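Local coordinates for dihydroorotate dehydrogenase (Schistosoma mansoni, PDB 6UY4), which probably catalyses the FMN-dependent oxidation of (S)-dihydroorotate to orotate with a quinone as electron acceptor, a step of de novo pyrimidine biosynthesis, at residues Asp45-His50 / Asn123-Ile128; Val112-Pro117 / Cys141-Asp146; Glu135-Arg140 / Phe357-Pro362. One frame throughout, in Å; residues are numbered along the deposited sequence.

Contact 1 of 3, residues Asp45-His50 / Asn123-Ile128. With QLA (2-[(4-fluorophenyl)amino]-3-hydroxynaphthalene-1,4-dione), chain B.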
loop_
_atom_site.group_PDB
_atom_site.type_symbol
_atom_site.label_atom_id
_atom_site.label_comp_id
_atom_site.label_asym_id
_atom_site.label_seq_id
_atom_site.Cartn_x
_atom_site.Cartn_y
_atom_site.Cartn_z
ATOM N N ASP A 45 -2.053 10.970 19.675
ATOM C CA ASP A 45 -1.606 11.277 18.324
ATOM C C ASP A 45 -1.376 9.994 17.533
ATOM O O ASP A 45 -0.768 9.040 18.028
ATOM C CB ASP A 45 -0.325 12.109 18.359
ATOM C CG ASP A 45 0.061 12.642 16.995
ATOM O OD1 ASP A 45 -0.712 13.446 16.430
ATOM O OD2 ASP A 45 1.135 12.259 16.486
ATOM N N GLY A 46 -1.861 9.983 16.290
ATOM C CA GLY A 46 -1.795 8.769 15.492
ATOM C C GLY A 46 -0.392 8.431 15.024
ATOM O O GLY A 46 0.028 7.272 15.087
ATOM N N GLU A 47 0.351 9.432 14.544
ATOM C CA GLU A 47 1.693 9.167 14.036
ATOM C C GLU A 47 2.643 8.744 15.148
ATOM O O GLU A 47 3.578 7.973 14.903
ATOM C CB GLU A 47 2.238 10.397 13.310
ATOM C CG GLU A 47 3.558 10.160 12.592
ATOM C CD GLU A 47 3.974 11.336 11.732
ATOM O OE1 GLU A 47 3.164 12.273 11.577
ATOM O OE2 GLU A 47 5.109 11.322 11.211
ATOM N N THR A 48 2.421 9.230 16.372
ATOM C CA THR A 48 3.249 8.806 17.496
ATOM C C THR A 48 3.060 7.322 17.779
ATOM O O THR A 48 4.033 6.587 17.987
ATOM C CB THR A 48 2.916 9.637 18.736
ATOM O OG1 THR A 48 3.104 11.027 18.444
ATOM C CG2 THR A 48 3.814 9.238 19.897
ATOM N N ALA A 49 1.806 6.862 17.789
ATOM C CA ALA A 49 1.546 5.436 17.956
ATOM C C ALA A 49 2.096 4.633 16.785
ATOM O O ALA A 49 2.512 3.483 16.961
ATOM C CB ALA A 49 0.046 5.190 18.116
ATOM N N HIS A 50 2.106 5.222 15.587
ATOM C CA HIS A 50 2.687 4.548 14.432
ATOM C C HIS A 50 4.184 4.339 14.621
ATOM O O HIS A 50 4.702 3.237 14.405
ATOM C CB HIS A 50 2.407 5.352 13.162
ATOM C CG HIS A 50 3.018 4.768 11.927
ATOM N ND1 HIS A 50 2.763 3.480 11.506
ATOM C CD2 HIS A 50 3.873 5.297 11.020
ATOM C CE1 HIS A 50 3.436 3.241 10.394
ATOM N NE2 HIS A 50 4.117 4.327 10.077
ATOM N N ASN A 123 4.948 16.459 4.700
ATOM C CA ASN A 123 4.082 17.566 5.065
ATOM C C ASN A 123 4.115 17.804 6.573
ATOM O O ASN A 123 4.567 16.963 7.355
ATOM C CB ASN A 123 2.649 17.298 4.604
ATOM C CG ASN A 123 2.520 17.276 3.091
ATOM O OD1 ASN A 123 3.192 18.031 2.386
ATOM N ND2 ASN A 123 1.649 16.411 2.585
ATOM N N ALA A 124 3.621 18.973 6.972
ATOM C CA ALA A 124 3.653 19.366 8.372
ATOM C C ALA A 124 2.729 18.490 9.210
ATOM O O ALA A 124 1.702 17.994 8.736
ATOM C CB ALA A 124 3.260 20.835 8.523
ATOM N N ARG A 125 3.111 18.304 10.491
ATOM C CA ARG A 125 2.394 17.519 11.482
ATOM C C ARG A 125 1.503 18.416 12.336
ATOM O O ARG A 125 1.833 19.583 12.572
ATOM C CB ARG A 125 3.377 16.764 12.382
ATOM C CG ARG A 125 4.312 15.832 11.624
ATOM C CD ARG A 125 5.272 15.116 12.559
ATOM N NE ARG A 125 4.577 14.224 13.483
ATOM C CZ ARG A 125 5.187 13.445 14.371
ATOM N NH1 ARG A 125 6.511 13.445 14.456
ATOM N NH2 ARG A 125 4.476 12.665 15.173
ATOM N N PRO A 126 0.355 17.914 12.823
ATOM C CA PRO A 126 -0.161 16.550 12.650
ATOM C C PRO A 126 -0.683 16.265 11.242
ATOM O O PRO A 126 -1.353 17.105 10.641
ATOM C CB PRO A 126 -1.300 16.480 13.670
ATOM C CG PRO A 126 -1.772 17.881 13.787
ATOM C CD PRO A 126 -0.539 18.733 13.661
ATOM N N ARG A 127 -0.367 15.074 10.731
ATOM C CA ARG A 127 -0.769 14.668 9.391
ATOM C C ARG A 127 -1.467 13.313 9.378
ATOM O O ARG A 127 -1.648 12.734 8.300
ATOM C CB ARG A 127 0.447 14.643 8.457
ATOM C CG ARG A 127 1.612 13.824 8.989
ATOM C CD ARG A 127 2.917 14.203 8.307
ATOM N NE ARG A 127 4.040 13.414 8.807
ATOM C CZ ARG A 127 5.310 13.628 8.478
ATOM N NH1 ARG A 127 6.263 12.859 8.983
ATOM N NH2 ARG A 127 5.626 14.613 7.649
ATOM N N ILE A 128 -1.859 12.795 10.540
ATOM C CA ILE A 128 -2.567 11.524 10.649
ATOM C C ILE A 128 -3.678 11.685 11.676
ATOM O O ILE A 128 -3.439 12.184 12.781
ATOM C CB ILE A 128 -1.625 10.371 11.051
ATOM C CG1 ILE A 128 -0.640 10.057 9.925
ATOM C CG2 ILE A 128 -2.424 9.138 11.411
ATOM C CD1 ILE A 128 0.319 8.934 10.252
HETATM C C1 QLA B . -0.302 3.051 13.439
HETATM O O1 QLA B . 0.498 2.789 12.557
HETATM C C2 QLA B . -0.220 2.297 14.727
HETATM O O2 QLA B . 0.789 1.446 14.844
HETATM C C3 QLA B . -1.195 2.502 15.732
HETATM O O3 QLA B . -2.938 3.907 16.558
HETATM C C4 QLA B . -1.018 0.267 16.805
HETATM C C5 QLA B . -1.349 -0.509 15.703
HETATM C C6 QLA B . -1.114 -1.873 15.701
HETATM C C7 QLA B . -0.532 -2.434 16.804
HETATM C C8 QLA B . -0.179 -1.705 17.904
HETATM C C9 QLA B . -0.420 -0.341 17.901
HETATM C C10 QLA B . -2.173 3.638 15.595
HETATM C C11 QLA B . -2.231 4.373 14.317
HETATM C C12 QLA B . -3.198 5.355 14.144
HETATM C C13 QLA B . -3.273 6.049 12.953
HETATM C C14 QLA B . -2.384 5.769 11.923
HETATM C C15 QLA B . -1.420 4.797 12.084
HETATM C C16 QLA B . -1.338 4.090 13.280
HETATM F F1 QLA B . -0.297 -3.774 16.804
HETATM N N1 QLA B . -1.251 1.671 16.794
HETATM O O HOH W 1 1.104 13.502 12.542
#
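Glu-47 reaches from the first turn of helix 46-58 to two arginines of the loop before strand 128-131, and the charged pairs differ in geometry. Arg-127 grips the carboxylate side-on: its NH1 meets the syn lone pair of Glu-47 OE2 at 2.9 Å (154° at the hydrogen), and its NE meets Glu-47 OE1 at 3.1 Å, the two planes only 19° apart. Arg-125 instead lies with one guanidinium face against Glu-47 CD. Its NE is 3.1 Å from Glu-47 OE1 but no N-H points there, so charge alone acts. A water donates to Glu-47 OE1 and accepts from Arg-127 N.

Asp-45 is the N-cap of the helix. Its side chain swings to the far side from its own N (chi1 -171°), and OD2 accepts from Thr-48 N and Thr-48 OG1, while Arg-125 NH2 adds a long salt bridge to Asp-45 OD2 at 3.6 Å. In class 2 dihydroorotate dehydrogenases such N-terminal helices line the quinone tunnel.

The apolar part rests on buried Ile-128, whose CD1 lies 3.9 Å from Glu-47 CB and whose CG2 packs on the inhibitor's naphthoquinone at C14, 3.4 Å away. From the helix, His-50 ND1 donates to inhibitor O1 at 2.6 Å.

Contact 2 of 3, residues Val112-Pro117 / Cys141-Asp146. With FMN (flavin mononucleotide), chain G.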
loop_
_atom_site.group_PDB
_atom_site.type_symbol
_atom_site.label_atom_id
_atom_site.label_comp_id
_atom_site.label_asym_id
_atom_site.label_seq_id
_atom_site.Cartn_x
_atom_site.Cartn_y
_atom_site.Cartn_z
ATOM N N VAL A 112 7.475 -2.381 1.384
ATOM C CA VAL A 112 8.260 -1.281 1.928
ATOM C C VAL A 112 8.114 -0.062 1.027
ATOM O O VAL A 112 8.150 -0.169 -0.206
ATOM C CB VAL A 112 9.736 -1.697 2.071
ATOM C CG1 VAL A 112 10.566 -0.554 2.633
ATOM C CG2 VAL A 112 9.857 -2.932 2.949
ATOM N N GLY A 113 7.943 1.106 1.640
ATOM C CA GLY A 113 7.744 2.332 0.892
ATOM C C GLY A 113 6.691 3.215 1.527
ATOM O O GLY A 113 6.094 2.836 2.540
ATOM N N THR A 114 6.438 4.385 0.946
ATOM C CA THR A 114 7.078 4.828 -0.290
ATOM C C THR A 114 8.451 5.447 -0.035
ATOM O O THR A 114 8.614 6.261 0.874
ATOM C CB THR A 114 6.186 5.851 -1.028
ATOM O OG1 THR A 114 5.020 5.193 -1.540
ATOM C CG2 THR A 114 6.936 6.506 -2.174
ATOM N N VAL A 115 9.435 5.051 -0.842
ATOM C CA VAL A 115 10.813 5.506 -0.708
ATOM C C VAL A 115 11.108 6.508 -1.815
ATOM O O VAL A 115 10.839 6.241 -2.993
ATOM C CB VAL A 115 11.803 4.328 -0.760
ATOM C CG1 VAL A 115 13.221 4.811 -0.498
ATOM C CG2 VAL A 115 11.405 3.255 0.237
ATOM N N THR A 116 11.660 7.655 -1.435
ATOM C CA THR A 116 12.105 8.699 -2.343
ATOM C C THR A 116 13.619 8.655 -2.493
ATOM O O THR A 116 14.320 8.094 -1.645
ATOM C CB THR A 116 11.673 10.076 -1.823
ATOM O OG1 THR A 116 12.164 10.262 -0.489
ATOM C CG2 THR A 116 10.155 10.198 -1.827
ATOM N N PRO A 117 14.167 9.221 -3.582
ATOM C CA PRO A 117 15.629 9.216 -3.755
ATOM C C PRO A 117 16.369 9.901 -2.617
ATOM O O PRO A 117 17.232 9.292 -1.976
ATOM C CB PRO A 117 15.824 9.963 -5.081
ATOM C CG PRO A 117 14.562 9.724 -5.825
ATOM C CD PRO A 117 13.477 9.721 -4.785
ATOM N N CYS A 141 0.460 12.477 4.835
ATOM C CA CYS A 141 1.869 12.409 5.210
ATOM C C CYS A 141 2.748 13.130 4.194
ATOM O O CYS A 141 3.573 13.975 4.557
ATOM C CB CYS A 141 2.301 10.950 5.358
ATOM S SG CYS A 141 1.380 10.020 6.603
ATOM N N GLY A 142 2.589 12.804 2.914
ATOM C CA GLY A 142 3.345 13.472 1.874
ATOM C C GLY A 142 4.711 12.869 1.614
ATOM O O GLY A 142 5.676 13.598 1.364
ATOM N N PHE A 143 4.801 11.539 1.674
ATOM C CA PHE A 143 6.018 10.791 1.355
ATOM C C PHE A 143 7.185 11.231 2.248
ATOM O O PHE A 143 8.109 11.929 1.825
ATOM C CB PHE A 143 6.383 10.936 -0.128
ATOM C CG PHE A 143 5.407 10.279 -1.067
ATOM C CD1 PHE A 143 5.452 10.546 -2.426
ATOM C CD2 PHE A 143 4.450 9.395 -0.595
ATOM C CE1 PHE A 143 4.562 9.947 -3.294
ATOM C CE2 PHE A 143 3.555 8.793 -1.459
ATOM C CZ PHE A 143 3.611 9.070 -2.810
ATOM N N ASN A 144 7.115 10.797 3.503
ATOM C CA ASN A 144 8.209 10.987 4.449
ATOM C C ASN A 144 9.074 9.730 4.427
ATOM O O ASN A 144 8.664 8.674 4.920
ATOM C CB ASN A 144 7.681 11.286 5.851
ATOM C CG ASN A 144 6.626 10.295 6.307
ATOM O OD1 ASN A 144 5.762 9.888 5.531
ATOM N ND2 ASN A 144 6.696 9.897 7.572
ATOM N N SER A 145 10.266 9.839 3.844
ATOM C CA SER A 145 11.130 8.687 3.646
ATOM C C SER A 145 12.555 9.042 4.044
ATOM O O SER A 145 12.933 10.213 4.108
ATOM C CB SER A 145 11.091 8.201 2.190
ATOM O OG SER A 145 11.798 6.982 2.040
ATOM N N ASP A 146 13.344 8.003 4.312
ATOM C CA ASP A 146 14.745 8.155 4.682
ATOM C C ASP A 146 15.682 8.164 3.480
ATOM O O ASP A 146 16.902 8.224 3.667
ATOM C CB ASP A 146 15.160 7.037 5.644
ATOM C CG ASP A 146 14.490 7.154 6.998
ATOM O OD1 ASP A 146 13.711 8.110 7.196
ATOM O OD2 ASP A 146 14.745 6.290 7.865
HETATM N N1 FMN G . 0.309 4.059 -0.129
HETATM C C2 FMN G . 1.457 4.141 -0.893
HETATM O O2 FMN G . 1.474 3.671 -2.029
HETATM N N3 FMN G . 2.587 4.747 -0.385
HETATM C C4 FMN G . 2.577 5.277 0.889
HETATM O O4 FMN G . 3.585 5.818 1.341
HETATM C C4A FMN G . 1.424 5.198 1.662
HETATM N N5 FMN G . 1.406 5.727 2.935
HETATM C C5A FMN G . 0.263 5.644 3.702
HETATM C C6 FMN G . 0.254 6.177 4.986
HETATM C C7 FMN G . -0.895 6.101 5.764
HETATM C C7M FMN G . -0.899 6.679 7.149
HETATM C C8 FMN G . -2.037 5.489 5.257
HETATM C C8M FMN G . -3.278 5.405 6.095
HETATM C C9 FMN G . -2.026 4.957 3.972
HETATM C C9A FMN G . -0.877 5.031 3.190
HETATM N N10 FMN G . -0.858 4.500 1.911
HETATM C C10 FMN G . 0.288 4.586 1.147
HETATM C "C1'" FMN G . -2.073 3.839 1.333
HETATM C "C2'" FMN G . -2.103 2.361 1.699
HETATM O "O2'" FMN G . -0.899 1.744 1.301
HETATM C "C3'" FMN G . -3.265 1.655 1.013
HETATM O "O3'" FMN G . -3.230 1.926 -0.371
HETATM C "C4'" FMN G . -4.617 2.082 1.576
HETATM O "O4'" FMN G . -4.479 2.575 2.891
HETATM C "C5'" FMN G . -5.540 0.876 1.585
HETATM O "O5'" FMN G . -6.704 1.142 2.327
HETATM P P FMN G . -6.964 0.306 3.675
HETATM O O1P FMN G . -8.300 0.724 4.236
HETATM O O2P FMN G . -6.945 -1.177 3.387
HETATM O O3P FMN G . -5.884 0.649 4.668
#
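Ser-145 sits buried against the end of strand 109-115, where its CB lies 3.4 Å from Thr-114 O and 3.5 Å from Thr-116 OG1. A chi1 of -173° turns the Ser-145 hydroxyl away from its own N and beside Val-115, with OG 3.3 Å from Val-115 CA. All four of these residues are buried, and Thr-116 OG1 is bonded to Asn-118 O.

Strand 109-115 belongs to the parallel sheet of the TIM-type barrel, and its C-terminal end meets the flavin. A cis peptide precedes Thr-114, whose N donates to FMN O4 at 3.2 Å, while FMN N3 donates to Thr-114 OG1 at 2.7 Å, nearly straight at 164°. Two bonds thus fix the pyrimidine edge of the isoalloxazine, and Asn-169 OD1 is a further partner of the hydroxyl.

Toward Phe-143 the fit is looser and the residue partly exposed. The methyl of Thr-114 stands over the centre of the Phe-143 ring, a CH-pi contact with CG2 4.0 Å from the centroid and 5° off the normal. At the root of the same phenylalanine, Thr-116 CG2 lies 4.2 Å from Phe-143 CB.

Contact 3 of 3, residues Glu135-Arg140 / Phe357-Pro362. With QLA (2-[(4-fluorophenyl)amino]-3-hydroxynaphthalene-1,4-dione), chain B; FMN (flavin mononucleotide), chain G.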
loop_
_atom_site.group_PDB
_atom_site.type_symbol
_atom_site.label_atom_id
_atom_site.label_comp_id
_atom_site.label_asym_id
_atom_site.label_seq_id
_atom_site.Cartn_x
_atom_site.Cartn_y
_atom_site.Cartn_z
ATOM N N GLU A 135 -13.948 3.139 11.802
ATOM C CA GLU A 135 -12.731 2.346 11.615
ATOM C C GLU A 135 -11.956 2.829 10.390
ATOM O O GLU A 135 -11.568 2.052 9.515
ATOM C CB GLU A 135 -13.050 0.854 11.512
ATOM C CG GLU A 135 -13.662 0.254 12.770
ATOM C CD GLU A 135 -13.781 -1.257 12.696
ATOM O OE1 GLU A 135 -13.116 -1.865 11.831
ATOM O OE2 GLU A 135 -14.542 -1.837 13.500
ATOM N N ALA A 136 -11.732 4.139 10.336
ATOM C CA ALA A 136 -11.100 4.785 9.198
ATOM C C ALA A 136 -9.952 5.668 9.670
ATOM O O ALA A 136 -9.827 5.993 10.854
ATOM C CB ALA A 136 -12.112 5.616 8.397
ATOM N N VAL A 137 -9.104 6.050 8.716
ATOM C CA VAL A 137 -7.964 6.927 8.964
ATOM C C VAL A 137 -7.869 7.930 7.821
ATOM O O VAL A 137 -8.023 7.568 6.650
ATOM C CB VAL A 137 -6.646 6.133 9.104
ATOM C CG1 VAL A 137 -5.456 7.077 9.214
ATOM C CG2 VAL A 137 -6.695 5.206 10.310
ATOM N N VAL A 138 -7.626 9.192 8.165
ATOM C CA VAL A 138 -7.361 10.251 7.195
ATOM C C VAL A 138 -5.925 10.717 7.397
ATOM O O VAL A 138 -5.548 11.127 8.502
ATOM C CB VAL A 138 -8.346 11.421 7.344
ATOM C CG1 VAL A 138 -7.958 12.559 6.411
ATOM C CG2 VAL A 138 -9.769 10.958 7.069
ATOM N N ASN A 139 -5.122 10.657 6.335
ATOM C CA ASN A 139 -3.707 10.989 6.416
ATOM C C ASN A 139 -3.303 11.888 5.256
ATOM O O ASN A 139 -3.878 11.823 4.166
ATOM C CB ASN A 139 -2.829 9.727 6.412
ATOM C CG ASN A 139 -2.452 9.279 5.009
ATOM O OD1 ASN A 139 -1.408 9.663 4.480
ATOM N ND2 ASN A 139 -3.304 8.462 4.399
ATOM N N ARG A 140 -2.298 12.727 5.510
ATOM C CA ARG A 140 -1.683 13.574 4.494
ATOM C C ARG A 140 -0.180 13.649 4.776
ATOM O O ARG A 140 0.404 14.716 4.939
ATOM C CB ARG A 140 -2.324 14.961 4.464
ATOM C CG ARG A 140 -2.452 15.630 5.826
ATOM C CD ARG A 140 -2.831 17.097 5.685
ATOM N NE ARG A 140 -2.958 17.763 6.979
ATOM C CZ ARG A 140 -4.113 17.973 7.603
ATOM N NH1 ARG A 140 -5.250 17.568 7.053
ATOM N NH2 ARG A 140 -4.132 18.588 8.777
ATOM N N PHE A 357 -5.302 -3.104 10.252
ATOM C CA PHE A 357 -4.207 -3.474 11.140
ATOM C C PHE A 357 -4.093 -2.507 12.312
ATOM O O PHE A 357 -3.644 -2.896 13.396
ATOM C CB PHE A 357 -2.893 -3.531 10.360
ATOM C CG PHE A 357 -1.707 -3.924 11.194
ATOM C CD1 PHE A 357 -0.855 -2.960 11.708
ATOM C CD2 PHE A 357 -1.441 -5.256 11.461
ATOM C CE1 PHE A 357 0.237 -3.317 12.474
ATOM C CE2 PHE A 357 -0.348 -5.619 12.226
ATOM C CZ PHE A 357 0.492 -4.647 12.732
ATOM N N VAL A 358 -4.499 -1.250 12.117
ATOM C CA VAL A 358 -4.477 -0.283 13.210
ATOM C C VAL A 358 -5.566 -0.601 14.227
ATOM O O VAL A 358 -5.343 -0.529 15.441
ATOM C CB VAL A 358 -4.616 1.148 12.657
ATOM C CG1 VAL A 358 -4.821 2.143 13.788
ATOM C CG2 VAL A 358 -3.398 1.519 11.827
ATOM N N TYR A 359 -6.754 -0.972 13.752
ATOM C CA TYR A 359 -7.906 -1.185 14.618
ATOM C C TYR A 359 -8.063 -2.627 15.085
ATOM O O TYR A 359 -8.874 -2.882 15.981
ATOM C CB TYR A 359 -9.189 -0.742 13.906
ATOM C CG TYR A 359 -9.289 0.753 13.703
ATOM C CD1 TYR A 359 -9.665 1.590 14.745
ATOM C CD2 TYR A 359 -9.013 1.328 12.469
ATOM C CE1 TYR A 359 -9.760 2.958 14.567
ATOM C CE2 TYR A 359 -9.105 2.696 12.281
ATOM C CZ TYR A 359 -9.479 3.505 13.332
ATOM O OH TYR A 359 -9.572 4.865 13.150
ATOM N N GLN A 360 -7.319 -3.576 14.513
ATOM C CA GLN A 360 -7.424 -4.969 14.923
ATOM C C GLN A 360 -6.106 -5.588 15.369
ATOM O O GLN A 360 -6.127 -6.678 15.953
ATOM C CB GLN A 360 -8.020 -5.821 13.791
ATOM C CG GLN A 360 -9.383 -5.341 13.314
ATOM C CD GLN A 360 -10.030 -6.300 12.336
ATOM O OE1 GLN A 360 -9.624 -7.455 12.220
ATOM N NE2 GLN A 360 -11.046 -5.823 11.623
ATOM N N GLY A 361 -4.973 -4.941 15.118
ATOM C CA GLY A 361 -3.703 -5.414 15.618
ATOM C C GLY A 361 -3.092 -6.521 14.783
ATOM O O GLY A 361 -3.526 -6.802 13.662
ATOM N N PRO A 362 -2.059 -7.167 15.326
ATOM C CA PRO A 362 -1.356 -8.230 14.588
ATOM C C PRO A 362 -2.260 -9.362 14.143
ATOM O O PRO A 362 -2.108 -9.842 13.007
ATOM C CB PRO A 362 -0.302 -8.715 15.597
ATOM C CG PRO A 362 -0.036 -7.529 16.441
ATOM C CD PRO A 362 -1.348 -6.794 16.562
HETATM C C1 QLA B . -0.302 3.051 13.439
HETATM O O1 QLA B . 0.498 2.789 12.557
HETATM C C2 QLA B . -0.220 2.297 14.727
HETATM O O2 QLA B . 0.789 1.446 14.844
HETATM C C3 QLA B . -1.195 2.502 15.732
HETATM O O3 QLA B . -2.938 3.907 16.558
HETATM C C4 QLA B . -1.018 0.267 16.805
HETATM C C5 QLA B . -1.349 -0.509 15.703
HETATM C C6 QLA B . -1.114 -1.873 15.701
HETATM C C7 QLA B . -0.532 -2.434 16.804
HETATM C C8 QLA B . -0.179 -1.705 17.904
HETATM C C9 QLA B . -0.420 -0.341 17.901
HETATM C C10 QLA B . -2.173 3.638 15.595
HETATM C C11 QLA B . -2.231 4.373 14.317
HETATM C C12 QLA B . -3.198 5.355 14.144
HETATM C C13 QLA B . -3.273 6.049 12.953
HETATM C C14 QLA B . -2.384 5.769 11.923
HETATM C C15 QLA B . -1.420 4.797 12.084
HETATM C C16 QLA B . -1.338 4.090 13.280
HETATM F F1 QLA B . -0.297 -3.774 16.804
HETATM N N1 QLA B . -1.251 1.671 16.794
HETATM N N1 FMN G . 0.309 4.059 -0.129
HETATM C C2 FMN G . 1.457 4.141 -0.893
HETATM O O2 FMN G . 1.474 3.671 -2.029
HETATM N N3 FMN G . 2.587 4.747 -0.385
HETATM C C4 FMN G . 2.577 5.277 0.889
HETATM O O4 FMN G . 3.585 5.818 1.341
HETATM C C4A FMN G . 1.424 5.198 1.662
HETATM N N5 FMN G . 1.406 5.727 2.935
HETATM C C5A FMN G . 0.263 5.644 3.702
HETATM C C6 FMN G . 0.254 6.177 4.986
HETATM C C7 FMN G . -0.895 6.101 5.764
HETATM C C7M FMN G . -0.899 6.679 7.149
HETATM C C8 FMN G . -2.037 5.489 5.257
HETATM C C8M FMN G . -3.278 5.405 6.095
HETATM C C9 FMN G . -2.026 4.957 3.972
HETATM C C9A FMN G . -0.877 5.031 3.190
HETATM N N10 FMN G . -0.858 4.500 1.911
HETATM C C10 FMN G . 0.288 4.586 1.147
HETATM C "C1'" FMN G . -2.073 3.839 1.333
HETATM C "C2'" FMN G . -2.103 2.361 1.699
HETATM O "O2'" FMN G . -0.899 1.744 1.301
HETATM C "C3'" FMN G . -3.265 1.655 1.013
HETATM O "O3'" FMN G . -3.230 1.926 -0.371
HETATM C "C4'" FMN G . -4.617 2.082 1.576
HETATM O "O4'" FMN G . -4.479 2.575 2.891
HETATM C "C5'" FMN G . -5.540 0.876 1.585
HETATM O "O5'" FMN G . -6.704 1.142 2.327
HETATM P P FMN G . -6.964 0.306 3.675
HETATM O O1P FMN G . -8.300 0.724 4.236
HETATM O O2P FMN G . -6.945 -1.177 3.387
HETATM O O3P FMN G . -5.884 0.649 4.668
#
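This is a buried helix-to-strand contact, in which Tyr-359 of helix 355-360 lies against the start of strand 136-139, a member of the four-stranded antiparallel sheet. One hydrogen bond and one ring face carry it. Tyr-359 OH donates to Ala-136 O at 2.6 Å, approaching at 139° to the C=O and tilted 34° from the carbonyl plane; the same hydroxyl has a weak bond with Trp-131 N of the adjacent strand. One face of the Tyr-359 ring is overlaid near its rim by Glu-135, a CH-pi contact with CA 3.9 Å from the centroid and 17° off the normal. Tyr-359 CE2 also lies 4.0 Å from Val-137 CG2.

The ring extends from the helix to the strand backbone. Glu-135 and Ala-136 both face Trp-131, as in a G1 beta bulge, at the point where Tyr-359 meets the strand.

Away from the interface, both segments touch a ligand. Asn-139 ND2 comes within 3.3 Å of FMN C8, at the dimethylbenzene end of the flavin. Val-358 CG1 packs on inhibitor C11 at 3.5 Å, and Pro-362 CD approaches the fluorine F1 at 3.2 Å. The arrangement thereby joins a wall of the FMN site to the inhibitor pocket, consistent with the quinone site of class 2 dihydroorotate dehydrogenases.

Contacts 2 and 3 are buried, whereas contact 1 is only partly so, with three of its eight touching residues exposed. Chemistry follows place: contact 1 depends on salt bridges, contact 2 on van der Waals packing and a CH-pi contact, and contact 3 on one tyrosine bond and CH-pi packing. Contacts 1 and 3 share the inhibitor, bordering it from helix 46-58 and helix 355-360; contacts 2 and 3 meet the flavin at its pyrimidine and dimethylbenzene ends. Residues 135-140 run directly into 141-146. Backbone pairing of Arg-127 O with Arg-140 N, and of Asn-123 N with Cys-141 O, probably ties 123-128 to both.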